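Local coordinates for protein tapirin (PDB 6N2C) that probably binds cellulose and helps the bacterium adhere to it, its C-terminal domain being an elongated parallel beta-helix that also carries a zinc ion, at residues L389-I394 and I411-K416; V351-Y356 and P372-Y377; I417-I422 and N432-N437; L360-S365 and L381-E386. One frame throughout, in Å; residues are numbered along the deposited sequence.

Interaction 1 (L389-I394 and I411-K416); sequences LNVKKI and IRVSDK
A corner shared by two successive coils of the parallel beta-helix is built where Leu389-Ile394 stacks on Ile411-Lys416, with the strands 7° apart. Arg412 N donates to Leu389 O (2.7 Å), Val391 N to Arg412 O and Ser414 N to Val391 O. Past the bend the bonding resumes as Asp415 N to Lys392 O (2.8 Å) and Ile394 N to Lys416 O, the second coil having one residue more in the turn. Val391 and Val413 lie side by side on the buried face, CG2 to CG2 at 4.0 Å. On the outer face the amide of Asn390 stacks flat on the guanidinium of Arg412 in one of that arginine's two conformers, planes 13° apart and Asn390 CG over the group's centre. A chi1 of 179° sends the Asn390 amide out over its neighbour. Replacing Asn390 by alanine removes the amide, and in this conformer the guanidinium would probably lose the flat group lying over its face. Lys416 curls back on its own coil, where NZ meets the syn side of Asp415 OD1 at 2.6 Å.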
loop_
_atom_site.group_PDB
_atom_site.type_symbol
_atom_site.label_atom_id
_atom_site.label_comp_id
_atom_site.label_asym_id
_atom_site.label_seq_id
_atom_site.Cartn_x
_atom_site.Cartn_y
_atom_site.Cartn_z
ATOM N N LEU A 389 -13.791 20.535 -17.225
ATOM C CA LEU A 389 -14.343 19.179 -17.328
ATOM C C LEU A 389 -14.393 18.813 -18.778
ATOM O O LEU A 389 -14.897 19.591 -19.596
ATOM C CB LEU A 389 -15.762 19.102 -16.832
ATOM C CG LEU A 389 -16.143 19.431 -15.423
ATOM C CD1 LEU A 389 -17.620 19.105 -15.260
ATOM C CD2 LEU A 389 -15.261 18.574 -14.513
ATOM N N ASN A 390 -13.809 17.684 -19.120
ATOM C CA ASN A 390 -13.826 17.156 -20.470
ATOM C C ASN A 390 -14.148 15.646 -20.384
ATOM O O ASN A 390 -13.214 14.818 -20.176
ATOM C CB ASN A 390 -12.478 17.440 -21.117
ATOM C CG ASN A 390 -12.394 16.914 -22.522
ATOM O OD1 ASN A 390 -13.426 16.741 -23.202
ATOM N ND2 ASN A 390 -11.202 16.591 -22.946
ATOM N N VAL A 391 -15.422 15.283 -20.527
ATOM C CA VAL A 391 -15.868 13.940 -20.322
ATOM C C VAL A 391 -16.878 13.530 -21.335
ATOM O O VAL A 391 -17.330 14.367 -22.147
ATOM C CB VAL A 391 -16.453 13.744 -18.915
ATOM C CG1 VAL A 391 -15.462 14.232 -17.880
ATOM C CG2 VAL A 391 -17.732 14.554 -18.710
ATOM N N LYS A 392 -17.235 12.250 -21.326
ATOM C CA LYS A 392 -18.258 11.783 -22.273
ATOM C C LYS A 392 -19.666 11.927 -21.718
ATOM O O LYS A 392 -20.558 12.414 -22.413
ATOM C CB LYS A 392 -17.944 10.370 -22.670
ATOM C CG LYS A 392 -18.910 9.761 -23.690
ATOM C CD LYS A 392 -18.339 8.524 -24.362
ATOM C CE LYS A 392 -18.581 7.273 -23.543
ATOM N NZ LYS A 392 -17.879 6.097 -24.137
ATOM N N LYS A 393 -19.923 11.419 -20.525
ATOM C CA LYS A 393 -21.261 11.470 -19.937
ATOM C C LYS A 393 -21.199 11.592 -18.438
ATOM O O LYS A 393 -20.323 11.022 -17.794
ATOM C CB LYS A 393 -22.090 10.208 -20.303
ATOM C CG LYS A 393 -23.522 10.151 -19.793
ATOM C CD LYS A 393 -24.229 8.861 -20.202
ATOM C CE LYS A 393 -25.717 8.948 -19.965
ATOM N NZ LYS A 393 -26.374 7.624 -20.285
ATOM N N ILE A 394 -22.126 12.368 -17.877
ATOM C CA ILE A 394 -22.311 12.404 -16.429
ATOM C C ILE A 394 -23.749 11.988 -16.173
ATOM O O ILE A 394 -24.697 12.477 -16.809
ATOM C CB ILE A 394 -22.022 13.778 -15.849
ATOM C CG1 ILE A 394 -20.596 14.233 -16.193
ATOM C CG2 ILE A 394 -22.354 13.887 -14.366
ATOM C CD1 ILE A 394 -20.262 15.667 -15.790
ATOM N N ILE A 411 -16.425 23.507 -19.691
ATOM C CA ILE A 411 -17.202 22.281 -19.384
ATOM C C ILE A 411 -17.559 21.698 -20.733
ATOM O O ILE A 411 -18.342 22.320 -21.486
ATOM C CB ILE A 411 -18.431 22.588 -18.542
ATOM C CG1 ILE A 411 -17.963 23.078 -17.174
ATOM C CG2 ILE A 411 -19.387 21.371 -18.447
ATOM C CD1 ILE A 411 -19.056 23.509 -16.219
ATOM N N ARG A 412 -16.950 20.559 -21.092
ATOM C CA ARG A 412 -17.249 19.832 -22.327
ATOM C C ARG A 412 -17.757 18.428 -21.988
ATOM O O ARG A 412 -17.109 17.680 -21.218
ATOM C CB ARG A 412 -16.016 19.742 -23.225
ATOM C CG ARG A 412 -15.498 21.104 -23.735
ATOM C CD ARG A 412 -13.993 21.275 -23.469
ATOM N NE ARG A 412 -13.121 20.491 -24.372
ATOM C CZ ARG A 412 -11.842 20.150 -24.128
ATOM N NH1 ARG A 412 -11.222 20.479 -23.002
ATOM N NH2 ARG A 412 -11.170 19.471 -25.042
ATOM N N VAL A 413 -18.907 18.078 -22.557
ATOM C CA VAL A 413 -19.566 16.763 -22.305
ATOM C C VAL A 413 -20.078 16.331 -23.656
ATOM O O VAL A 413 -21.055 16.901 -24.187
ATOM C CB VAL A 413 -20.726 16.840 -21.284
ATOM C CG1 VAL A 413 -21.297 15.444 -20.994
ATOM C CG2 VAL A 413 -20.233 17.457 -19.960
ATOM N N SER A 414 -19.456 15.301 -24.207
ATOM C CA SER A 414 -19.756 14.936 -25.592
ATOM C C SER A 414 -21.101 14.225 -25.782
ATOM O O SER A 414 -21.769 14.377 -26.838
ATOM C CB SER A 414 -18.585 14.153 -26.185
ATOM O OG SER A 414 -18.471 12.902 -25.580
ATOM N N ASP A 415 -21.570 13.503 -24.784
ATOM C CA ASP A 415 -22.870 12.875 -24.847
ATOM C C ASP A 415 -23.865 13.762 -24.089
ATOM O O ASP A 415 -24.552 14.600 -24.707
ATOM C CB ASP A 415 -22.834 11.450 -24.302
ATOM C CG ASP A 415 -24.203 10.764 -24.245
ATOM O OD1 ASP A 415 -25.230 11.234 -24.824
ATOM O OD2 ASP A 415 -24.321 9.689 -23.584
ATOM N N LYS A 416 -23.959 13.621 -22.763
ATOM C CA LYS A 416 -24.942 14.369 -22.017
ATOM C C LYS A 416 -24.669 14.353 -20.545
ATOM O O LYS A 416 -23.877 13.503 -20.061
ATOM C CB LYS A 416 -26.372 13.817 -22.281
ATOM C CG LYS A 416 -26.648 12.379 -21.745
ATOM C CD LYS A 416 -28.087 11.946 -21.940
ATOM C CE LYS A 416 -28.419 11.726 -23.411
ATOM N NZ LYS A 416 -27.692 10.635 -24.128
HETATM O O HOH W 1 -12.273 21.135 -20.415
HETATM O O HOH W 2 -13.122 18.135 -26.126
HETATM O O HOH W 3 -26.105 7.923 -23.201
#

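Interaction 2 (V351-Y356 and P372-Y377); sequences VGTVVY and PDTVLY
Val351-Tyr356 and Pro372-Tyr377 are matching parts of neighbouring coils in the parallel beta-helix, a corner followed by a strand. The backbone bonds belong to the strands, which run 9° apart: Val355 N donates to Val375 O (3.0 Å), and Tyr377 N to Val355 O (2.8 Å), both nearly straight on the carbonyl. Around the corner, side chains and a water carry the polar pairing. Asp373 OD2 accepts Gly352 N through its anti lone pair at 2.9 Å, while its other oxygen, OD1, is held by Lys392 of the next coil. The hydroxyls Thr353 OG1 and Thr374 OG1 sit 2.6 Å apart, and Thr353 OG1 is also bonded to the carbonyl of Asp350. A single water donates to both Thr353 O and Asp373 O, bridging two carbonyls that could not bond to each other.

The aromatic pairing is on the outer face. Tyr356 and Tyr377 both have CG anti to the carbonyl carbon (chi1 about -60°), and their rings end up 15° from parallel; they are slid apart and scarcely overlap, touching mainly through Tyr356 CE1 and Tyr377 CD1 at 3.5 Å. Val354 CG1 comes to the edge of the Tyr377 ring beside CE1. Phe442 meets the Tyr377 ring as well, and Ile444 and Pro445 pack on Tyr356, so a later part of the chain lies over this face. On the opposite, buried face Val355 and Leu376 run side by side, with Val355 CB 3.8 Å from Leu376 CD2.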
loop_
_atom_site.group_PDB
_atom_site.type_symbol
_atom_site.label_atom_id
_atom_site.label_comp_id
_atom_site.label_asym_id
_atom_site.label_seq_id
_atom_site.Cartn_x
_atom_site.Cartn_y
_atom_site.Cartn_z
ATOM N N VAL A 351 -9.242 5.699 -22.353
ATOM C CA VAL A 351 -10.400 4.973 -22.925
ATOM C C VAL A 351 -11.065 3.926 -22.020
ATOM O O VAL A 351 -10.397 3.167 -21.345
ATOM C CB VAL A 351 -10.005 4.304 -24.282
ATOM C CG1 VAL A 351 -8.872 3.279 -24.089
ATOM C CG2 VAL A 351 -11.190 3.651 -24.969
ATOM N N GLY A 352 -12.389 3.873 -22.039
ATOM C CA GLY A 352 -13.128 2.869 -21.338
ATOM C C GLY A 352 -13.311 2.966 -19.817
ATOM O O GLY A 352 -13.891 2.075 -19.174
ATOM N N THR A 353 -12.784 4.016 -19.241
ATOM C CA THR A 353 -12.841 4.235 -17.842
ATOM C C THR A 353 -14.206 4.672 -17.371
ATOM O O THR A 353 -14.988 5.315 -18.124
ATOM C CB THR A 353 -11.754 5.266 -17.447
ATOM O OG1 THR A 353 -11.866 6.468 -18.246
ATOM C CG2 THR A 353 -10.387 4.686 -17.647
ATOM N N VAL A 354 -14.525 4.327 -16.125
ATOM C CA VAL A 354 -15.780 4.723 -15.507
ATOM C C VAL A 354 -15.461 5.175 -14.088
ATOM O O VAL A 354 -14.664 4.550 -13.430
ATOM C CB VAL A 354 -16.788 3.495 -15.464
ATOM C CG1 VAL A 354 -18.084 3.882 -14.831
ATOM C CG2 VAL A 354 -17.025 2.989 -16.867
ATOM N N VAL A 355 -16.165 6.190 -13.621
ATOM C CA VAL A 355 -16.049 6.686 -12.275
ATOM C C VAL A 355 -17.390 6.612 -11.598
ATOM O O VAL A 355 -18.411 7.075 -12.186
ATOM C CB VAL A 355 -15.563 8.153 -12.298
ATOM C CG1 VAL A 355 -15.699 8.798 -10.886
ATOM C CG2 VAL A 355 -14.179 8.205 -12.835
ATOM N N TYR A 356 -17.468 5.912 -10.454
ATOM C CA TYR A 356 -18.625 5.915 -9.573
ATOM C C TYR A 356 -18.381 6.662 -8.260
ATOM O O TYR A 356 -17.353 6.479 -7.627
ATOM C CB TYR A 356 -19.008 4.483 -9.207
ATOM C CG TYR A 356 -19.319 3.575 -10.390
ATOM C CD1 TYR A 356 -20.629 3.517 -10.946
ATOM C CD2 TYR A 356 -18.370 2.757 -10.912
ATOM C CE1 TYR A 356 -20.875 2.668 -12.038
ATOM C CE2 TYR A 356 -18.645 1.878 -11.930
ATOM C CZ TYR A 356 -19.890 1.853 -12.497
ATOM O OH TYR A 356 -20.132 1.027 -13.541
ATOM N N PRO A 372 -11.984 12.368 -21.727
ATOM C CA PRO A 372 -13.008 12.606 -22.758
ATOM C C PRO A 372 -13.851 11.393 -23.103
ATOM O O PRO A 372 -14.928 11.571 -23.626
ATOM C CB PRO A 372 -12.161 13.070 -23.962
ATOM C CG PRO A 372 -10.862 12.325 -23.752
ATOM C CD PRO A 372 -10.630 12.535 -22.274
ATOM N N ASP A 373 -13.384 10.153 -22.831
ATOM C CA ASP A 373 -14.175 8.946 -23.037
ATOM C C ASP A 373 -14.881 8.407 -21.791
ATOM O O ASP A 373 -15.539 7.324 -21.825
ATOM C CB ASP A 373 -13.329 7.783 -23.657
ATOM C CG ASP A 373 -14.187 6.656 -24.169
ATOM O OD1 ASP A 373 -15.246 6.960 -24.830
ATOM O OD2 ASP A 373 -13.929 5.450 -23.902
ATOM N N THR A 374 -14.834 9.158 -20.703
ATOM C CA THR A 374 -15.250 8.569 -19.420
ATOM C C THR A 374 -16.672 8.891 -19.125
ATOM O O THR A 374 -17.111 10.069 -19.349
ATOM C CB THR A 374 -14.324 9.087 -18.293
ATOM O OG1 THR A 374 -12.985 8.763 -18.581
ATOM C CG2 THR A 374 -14.693 8.568 -16.856
ATOM N N VAL A 375 -17.369 7.897 -18.521
ATOM C CA VAL A 375 -18.636 8.102 -17.942
ATOM C C VAL A 375 -18.490 8.260 -16.425
ATOM O O VAL A 375 -17.839 7.421 -15.794
ATOM C CB VAL A 375 -19.574 6.933 -18.273
ATOM C CG1 VAL A 375 -20.950 7.187 -17.722
ATOM C CG2 VAL A 375 -19.612 6.702 -19.775
ATOM N N LEU A 376 -19.107 9.279 -15.850
ATOM C CA LEU A 376 -19.112 9.522 -14.424
ATOM C C LEU A 376 -20.533 9.387 -13.876
ATOM O O LEU A 376 -21.486 10.007 -14.415
ATOM C CB LEU A 376 -18.521 10.884 -14.095
ATOM C CG LEU A 376 -17.069 10.988 -14.611
ATOM C CD1 LEU A 376 -17.035 11.684 -15.947
ATOM C CD2 LEU A 376 -16.146 11.676 -13.645
ATOM N N TYR A 377 -20.686 8.588 -12.822
ATOM C CA TYR A 377 -21.934 8.401 -12.136
ATOM C C TYR A 377 -21.799 8.985 -10.709
ATOM O O TYR A 377 -20.861 8.630 -10.001
ATOM C CB TYR A 377 -22.280 6.879 -11.996
ATOM C CG TYR A 377 -22.457 6.137 -13.239
ATOM C CD1 TYR A 377 -21.415 5.613 -13.937
ATOM C CD2 TYR A 377 -23.738 5.973 -13.751
ATOM C CE1 TYR A 377 -21.575 4.942 -15.119
ATOM C CE2 TYR A 377 -23.934 5.291 -14.916
ATOM C CZ TYR A 377 -22.886 4.763 -15.594
ATOM O OH TYR A 377 -23.102 4.109 -16.784
HETATM O O HOH W 4 -15.803 4.947 -20.647
#

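Interaction 3 (I417-I422 and N432-N437); sequences IECRSI and NLFVQN
Gln436 OE1 is gripped twice: Ile422 N donates to it at 2.9 Å, and a water donates at 2.8 Å. The same water bonds to Ile422 O, so both backbone polar atoms of Ile422 are tied to this amide. With chi1 at -170° and the chain extended beyond CG, Gln436 reaches along the turn that follows Cys419, its CG passing beside Arg420 O. A second side-chain bond crosses on the outer face, where Asn437 ND2 donates to Glu418 OE2 at 2.9 Å, almost perfectly straight (177°). The carboxylate is met on its anti side, and its oxygen lies in the amide plane. Glu418 OE1 forms a salt bridge with Lys393 of the preceding coil; with an alanine in place of Glu418, Lys393 is likely to lose its salt-bridge partner and Asn437 ND2 the carboxylate oxygen it donates to.

Strand 434-436 is the outermost strand at this end of the parallel beta-helix, laid on 417-419 with a 26° twist between the two. Ile417 N donates to Leu433 O, Val435 N to Ile417 O, Cys419 N to Val435 O, and Asn437 N to Cys419 O (2.8 Å). On the buried face Ile417 CD1 lies over the Phe434 ring in a CH-pi contact, 4.0 Å from the centroid. Cys419 SG stands at the edge of that ring, 4.3 Å from Phe434 CD2. Ile400, on strand 400-403, packs on all three. From the turn, Ile422 comes across Phe434, its CG1 4.0 Å from Phe434 CB.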
loop_
_atom_site.group_PDB
_atom_site.type_symbol
_atom_site.label_atom_id
_atom_site.label_comp_id
_atom_site.label_asym_id
_atom_site.label_seq_id
_atom_site.Cartn_x
_atom_site.Cartn_y
_atom_site.Cartn_z
ATOM N N ILE A 417 -25.330 15.277 -19.839
ATOM C CA ILE A 417 -25.428 15.236 -18.398
ATOM C C ILE A 417 -26.872 14.801 -18.156
ATOM O O ILE A 417 -27.822 15.618 -18.265
ATOM C CB ILE A 417 -25.102 16.565 -17.741
ATOM C CG1 ILE A 417 -23.662 17.013 -18.067
ATOM C CG2 ILE A 417 -25.400 16.547 -16.231
ATOM C CD1 ILE A 417 -23.363 18.458 -17.706
ATOM N N GLU A 418 -27.058 13.534 -17.771
ATOM C CA GLU A 418 -28.368 12.977 -17.518
ATOM C C GLU A 418 -28.639 13.072 -16.050
ATOM O O GLU A 418 -27.857 12.563 -15.232
ATOM C CB GLU A 418 -28.377 11.520 -17.980
ATOM C CG GLU A 418 -29.735 10.844 -17.794
ATOM C CD GLU A 418 -29.805 9.406 -18.232
ATOM O OE1 GLU A 418 -28.745 8.876 -18.556
ATOM O OE2 GLU A 418 -30.953 8.813 -18.244
ATOM N N CYS A 419 -29.694 13.755 -15.683
ATOM C CA CYS A 419 -29.883 14.096 -14.273
ATOM C C CYS A 419 -31.372 14.050 -13.898
ATOM O O CYS A 419 -32.240 14.201 -14.744
ATOM C CB CYS A 419 -29.245 15.418 -14.011
ATOM S SG CYS A 419 -29.972 16.821 -14.943
ATOM N N ARG A 420 -31.616 13.775 -12.651
ATOM C CA ARG A 420 -32.965 13.694 -12.085
ATOM C C ARG A 420 -33.708 15.013 -12.290
ATOM O O ARG A 420 -34.900 15.014 -12.648
ATOM C CB ARG A 420 -32.830 13.302 -10.620
ATOM C CG ARG A 420 -34.161 13.375 -9.836
ATOM C CD ARG A 420 -33.955 13.338 -8.351
ATOM N NE ARG A 420 -33.336 14.530 -7.788
ATOM C CZ ARG A 420 -33.949 15.666 -7.443
ATOM N NH1 ARG A 420 -35.294 15.869 -7.605
ATOM N NH2 ARG A 420 -33.211 16.643 -6.934
ATOM N N SER A 421 -32.995 16.153 -12.112
ATOM C CA SER A 421 -33.605 17.493 -12.098
ATOM C C SER A 421 -32.552 18.450 -12.656
ATOM O O SER A 421 -31.442 18.595 -12.096
ATOM C CB SER A 421 -34.021 17.899 -10.721
ATOM O OG SER A 421 -34.706 19.148 -10.714
ATOM N N ILE A 422 -32.859 19.022 -13.793
ATOM C CA ILE A 422 -32.015 20.081 -14.351
ATOM C C ILE A 422 -32.020 21.327 -13.412
ATOM O O ILE A 422 -33.100 21.843 -13.058
ATOM C CB ILE A 422 -32.483 20.454 -15.745
ATOM C CG1 ILE A 422 -32.277 19.254 -16.702
ATOM C CG2 ILE A 422 -31.612 21.586 -16.320
ATOM C CD1 ILE A 422 -32.830 19.488 -18.096
ATOM N N ASN A 432 -27.581 23.117 -23.178
ATOM C CA ASN A 432 -27.813 22.024 -24.127
ATOM C C ASN A 432 -27.424 20.653 -23.593
ATOM O O ASN A 432 -28.068 19.665 -23.912
ATOM C CB ASN A 432 -27.118 22.242 -25.509
ATOM C CG ASN A 432 -25.589 22.141 -25.482
ATOM O OD1 ASN A 432 -24.890 22.850 -24.737
ATOM N ND2 ASN A 432 -25.041 21.293 -26.374
ATOM N N LEU A 433 -26.405 20.642 -22.766
ATOM C CA LEU A 433 -25.755 19.398 -22.325
ATOM C C LEU A 433 -26.712 18.588 -21.445
ATOM O O LEU A 433 -26.540 17.356 -21.323
ATOM C CB LEU A 433 -24.534 19.718 -21.535
ATOM C CG LEU A 433 -23.379 20.439 -22.254
ATOM C CD1 LEU A 433 -22.216 20.656 -21.328
ATOM C CD2 LEU A 433 -23.019 19.736 -23.575
ATOM N N PHE A 434 -27.626 19.263 -20.762
ATOM C CA PHE A 434 -28.398 18.623 -19.730
ATOM C C PHE A 434 -29.676 17.978 -20.270
ATOM O O PHE A 434 -30.439 18.604 -21.017
ATOM C CB PHE A 434 -28.751 19.641 -18.642
ATOM C CG PHE A 434 -27.576 20.213 -17.891
ATOM C CD1 PHE A 434 -26.757 21.204 -18.456
ATOM C CD2 PHE A 434 -27.329 19.828 -16.562
ATOM C CE1 PHE A 434 -25.703 21.713 -17.783
ATOM C CE2 PHE A 434 -26.313 20.388 -15.864
ATOM C CZ PHE A 434 -25.481 21.347 -16.454
ATOM N N VAL A 435 -29.973 16.758 -19.812
ATOM C CA VAL A 435 -31.173 16.003 -20.173
ATOM C C VAL A 435 -31.868 15.474 -18.901
ATOM O O VAL A 435 -31.160 14.893 -18.032
ATOM C CB VAL A 435 -30.785 14.837 -21.016
ATOM C CG1 VAL A 435 -32.032 13.971 -21.286
ATOM C CG2 VAL A 435 -30.153 15.305 -22.315
ATOM N N GLN A 436 -33.186 15.698 -18.729
ATOM C CA GLN A 436 -33.820 15.385 -17.463
ATOM C C GLN A 436 -34.412 14.021 -17.540
ATOM O O GLN A 436 -35.100 13.717 -18.482
ATOM C CB GLN A 436 -34.948 16.359 -17.081
ATOM C CG GLN A 436 -35.454 16.200 -15.681
ATOM C CD GLN A 436 -36.166 17.450 -15.144
ATOM O OE1 GLN A 436 -35.521 18.459 -14.759
ATOM N NE2 GLN A 436 -37.492 17.378 -15.054
ATOM N N ASN A 437 -34.103 13.194 -16.534
ATOM C CA ASN A 437 -34.689 11.846 -16.442
ATOM C C ASN A 437 -34.948 11.684 -14.966
ATOM O O ASN A 437 -34.016 11.362 -14.204
ATOM C CB ASN A 437 -33.747 10.760 -16.960
ATOM C CG ASN A 437 -34.301 9.356 -16.651
ATOM O OD1 ASN A 437 -35.387 9.252 -16.085
ATOM N ND2 ASN A 437 -33.541 8.319 -16.982
HETATM O O HOH W 5 -35.919 21.040 -13.813
#

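Interaction 4 (L360-S365 and L381-E386); sequences LDIIGS and LKIDGE
Leu360-Ser365 and Leu381-Glu386 run in parallel within 4° and in exact one-to-one register, Leu360 beside Leu381 through Ser365 beside Glu386. Hydrogen bonds alternate between them: Lys382 N to Leu360 O, Ile362 N to Lys382 O, Asp384 N to Ile362 O, and Gly364 N to Asp384 O, a short one at 2.6 Å.

Side chains of like kind stand next to each other on the buried face. Leu360 CD2 lies 3.9 Å from Leu381 CD1, and Ile362 CD1 reaches across to the same methyl at 4.0 Å. Ile362 CD1 also comes alongside Ile383 CG1 at 4.2 Å, and Leu389 packs on both isoleucines from within.

The other face is mixed. Asp361 OD2 rests against the aliphatic part of Lys382, 3.5 Å from CD; the lysine chain runs straight out until a bend at chi4 (63°), leaving NZ 6.0 Å from Asp361 OD2, too far for a salt bridge. Ile363 CD1 crosses over to Asp384 CB at 3.8 Å and also brushes Lys382 CE. Asp384 OD1 has its partner in Asn404 ND2.

The strands leave through Gly364 and Gly385, whose backbone angles would jam a CB against the preceding carbonyl. Just beyond, Glu386 OE2 accepts from the backbone of Asn406 and Ser407, so Asp384 and Glu386 both bond to the next coil. Equivalent residues repeated in register, with leucine and isoleucine stacked in rows inside, are characteristic of successive coils in a parallel beta-helix.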
loop_
_atom_site.group_PDB
_atom_site.type_symbol
_atom_site.label_atom_id
_atom_site.label_comp_id
_atom_site.label_asym_id
_atom_site.label_seq_id
_atom_site.Cartn_x
_atom_site.Cartn_y
_atom_site.Cartn_z
ATOM N N LEU A 360 -19.694 14.078 -5.774
ATOM C CA LEU A 360 -18.587 14.423 -6.653
ATOM C C LEU A 360 -18.496 15.955 -6.643
ATOM O O LEU A 360 -19.468 16.647 -7.047
ATOM C CB LEU A 360 -18.828 13.898 -8.076
ATOM C CG LEU A 360 -17.812 14.406 -9.109
ATOM C CD1 LEU A 360 -16.349 14.098 -8.784
ATOM C CD2 LEU A 360 -18.096 13.947 -10.500
ATOM N N ASP A 361 -17.388 16.496 -6.161
ATOM C CA ASP A 361 -17.268 17.975 -6.034
ATOM C C ASP A 361 -16.083 18.409 -6.836
ATOM O O ASP A 361 -15.030 17.799 -6.711
ATOM C CB ASP A 361 -17.000 18.355 -4.583
ATOM C CG ASP A 361 -18.202 18.227 -3.651
ATOM O OD1 ASP A 361 -18.973 17.260 -3.765
ATOM O OD2 ASP A 361 -18.360 19.135 -2.744
ATOM N N ILE A 362 -16.232 19.458 -7.676
ATOM C CA ILE A 362 -15.135 19.982 -8.498
ATOM C C ILE A 362 -15.155 21.499 -8.260
ATOM O O ILE A 362 -16.231 22.148 -8.499
ATOM C CB ILE A 362 -15.360 19.695 -9.954
ATOM C CG1 ILE A 362 -15.754 18.190 -10.191
ATOM C CG2 ILE A 362 -14.136 19.909 -10.787
ATOM C CD1 ILE A 362 -16.774 17.989 -11.262
ATOM N N ILE A 363 -14.052 22.043 -7.733
ATOM C CA ILE A 363 -14.101 23.361 -7.048
ATOM C C ILE A 363 -12.990 24.217 -7.582
ATOM O O ILE A 363 -11.787 23.891 -7.419
ATOM C CB ILE A 363 -13.986 23.290 -5.514
ATOM C CG1 ILE A 363 -14.988 22.312 -4.872
ATOM C CG2 ILE A 363 -14.175 24.679 -4.893
ATOM C CD1 ILE A 363 -16.458 22.564 -5.111
ATOM N N GLY A 364 -13.358 25.312 -8.286
ATOM C CA GLY A 364 -12.392 26.231 -8.809
ATOM C C GLY A 364 -11.906 26.032 -10.207
ATOM O O GLY A 364 -11.968 24.985 -10.801
ATOM N N SER A 365 -11.323 27.111 -10.734
ATOM C CA SER A 365 -10.953 27.224 -12.101
ATOM C C SER A 365 -9.736 26.390 -12.562
ATOM O O SER A 365 -9.577 26.153 -13.756
ATOM C CB SER A 365 -10.765 28.750 -12.458
ATOM O OG SER A 365 -9.567 29.248 -11.877
ATOM N N LEU A 381 -23.686 16.163 -7.522
ATOM C CA LEU A 381 -22.624 16.843 -8.267
ATOM C C LEU A 381 -22.581 18.286 -7.823
ATOM O O LEU A 381 -23.613 18.963 -7.904
ATOM C CB LEU A 381 -22.912 16.831 -9.714
ATOM C CG LEU A 381 -21.921 17.555 -10.676
ATOM C CD1 LEU A 381 -20.569 16.936 -10.537
ATOM C CD2 LEU A 381 -22.334 17.460 -12.102
ATOM N N LYS A 382 -21.416 18.763 -7.348
ATOM C CA LYS A 382 -21.202 20.181 -7.014
ATOM C C LYS A 382 -20.102 20.728 -7.879
ATOM O O LYS A 382 -19.027 20.147 -7.940
ATOM C CB LYS A 382 -20.831 20.394 -5.540
ATOM C CG LYS A 382 -20.590 21.846 -5.153
ATOM C CD LYS A 382 -20.329 21.934 -3.661
ATOM C CE LYS A 382 -20.049 23.334 -3.186
ATOM N NZ LYS A 382 -21.173 24.354 -3.358
ATOM N N ILE A 383 -20.395 21.794 -8.634
ATOM C CA ILE A 383 -19.441 22.519 -9.465
ATOM C C ILE A 383 -19.464 23.986 -8.935
ATOM O O ILE A 383 -20.547 24.588 -8.803
ATOM C CB ILE A 383 -19.843 22.462 -10.922
ATOM C CG1 ILE A 383 -19.618 21.049 -11.465
ATOM C CG2 ILE A 383 -19.010 23.434 -11.743
ATOM C CD1 ILE A 383 -20.166 20.858 -12.826
ATOM N N ASP A 384 -18.291 24.470 -8.488
ATOM C CA ASP A 384 -18.117 25.829 -8.037
ATOM C C ASP A 384 -17.009 26.426 -8.869
ATOM O O ASP A 384 -15.824 25.989 -8.813
ATOM C CB ASP A 384 -17.874 25.851 -6.526
ATOM C CG ASP A 384 -17.557 27.232 -5.999
ATOM O OD1 ASP A 384 -17.779 28.176 -6.721
ATOM O OD2 ASP A 384 -17.080 27.293 -4.863
ATOM N N GLY A 385 -17.349 27.404 -9.682
ATOM C CA GLY A 385 -16.390 28.034 -10.568
ATOM C C GLY A 385 -16.272 27.495 -11.945
ATOM O O GLY A 385 -17.007 26.575 -12.316
ATOM N N GLU A 386 -15.322 28.041 -12.709
ATOM C CA GLU A 386 -15.172 27.734 -14.114
ATOM C C GLU A 386 -14.236 26.567 -14.143
ATOM O O GLU A 386 -13.118 26.614 -14.662
ATOM C CB GLU A 386 -14.657 28.933 -14.931
ATOM C CG GLU A 386 -15.680 30.146 -14.919
ATOM C CD GLU A 386 -16.947 29.913 -15.759
ATOM O OE1 GLU A 386 -16.962 28.989 -16.619
ATOM O OE2 GLU A 386 -17.998 30.615 -15.551
#

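From the N terminus the chain passes through 351-356, then 360-365, and one coil later through 372-377 and 381-386; interactions 2 and 4 therefore cross, each closing one turn of the helix on a different face. Interaction 1 opens after both, at 389-394, and closes a longer coil at 411-416. Interaction 3 follows directly, joining 417-422 to the outermost strand 434-436 after a short connection without strand. Interactions 2 and 3 lie on one face, which interaction 1 reaches after rounding its corner, and there 1 touches both others through salt bridges and backbone bonds. Interaction 4 meets interaction 1 in the core through Leu389. Together they stack the coils at the end remote from the zinc.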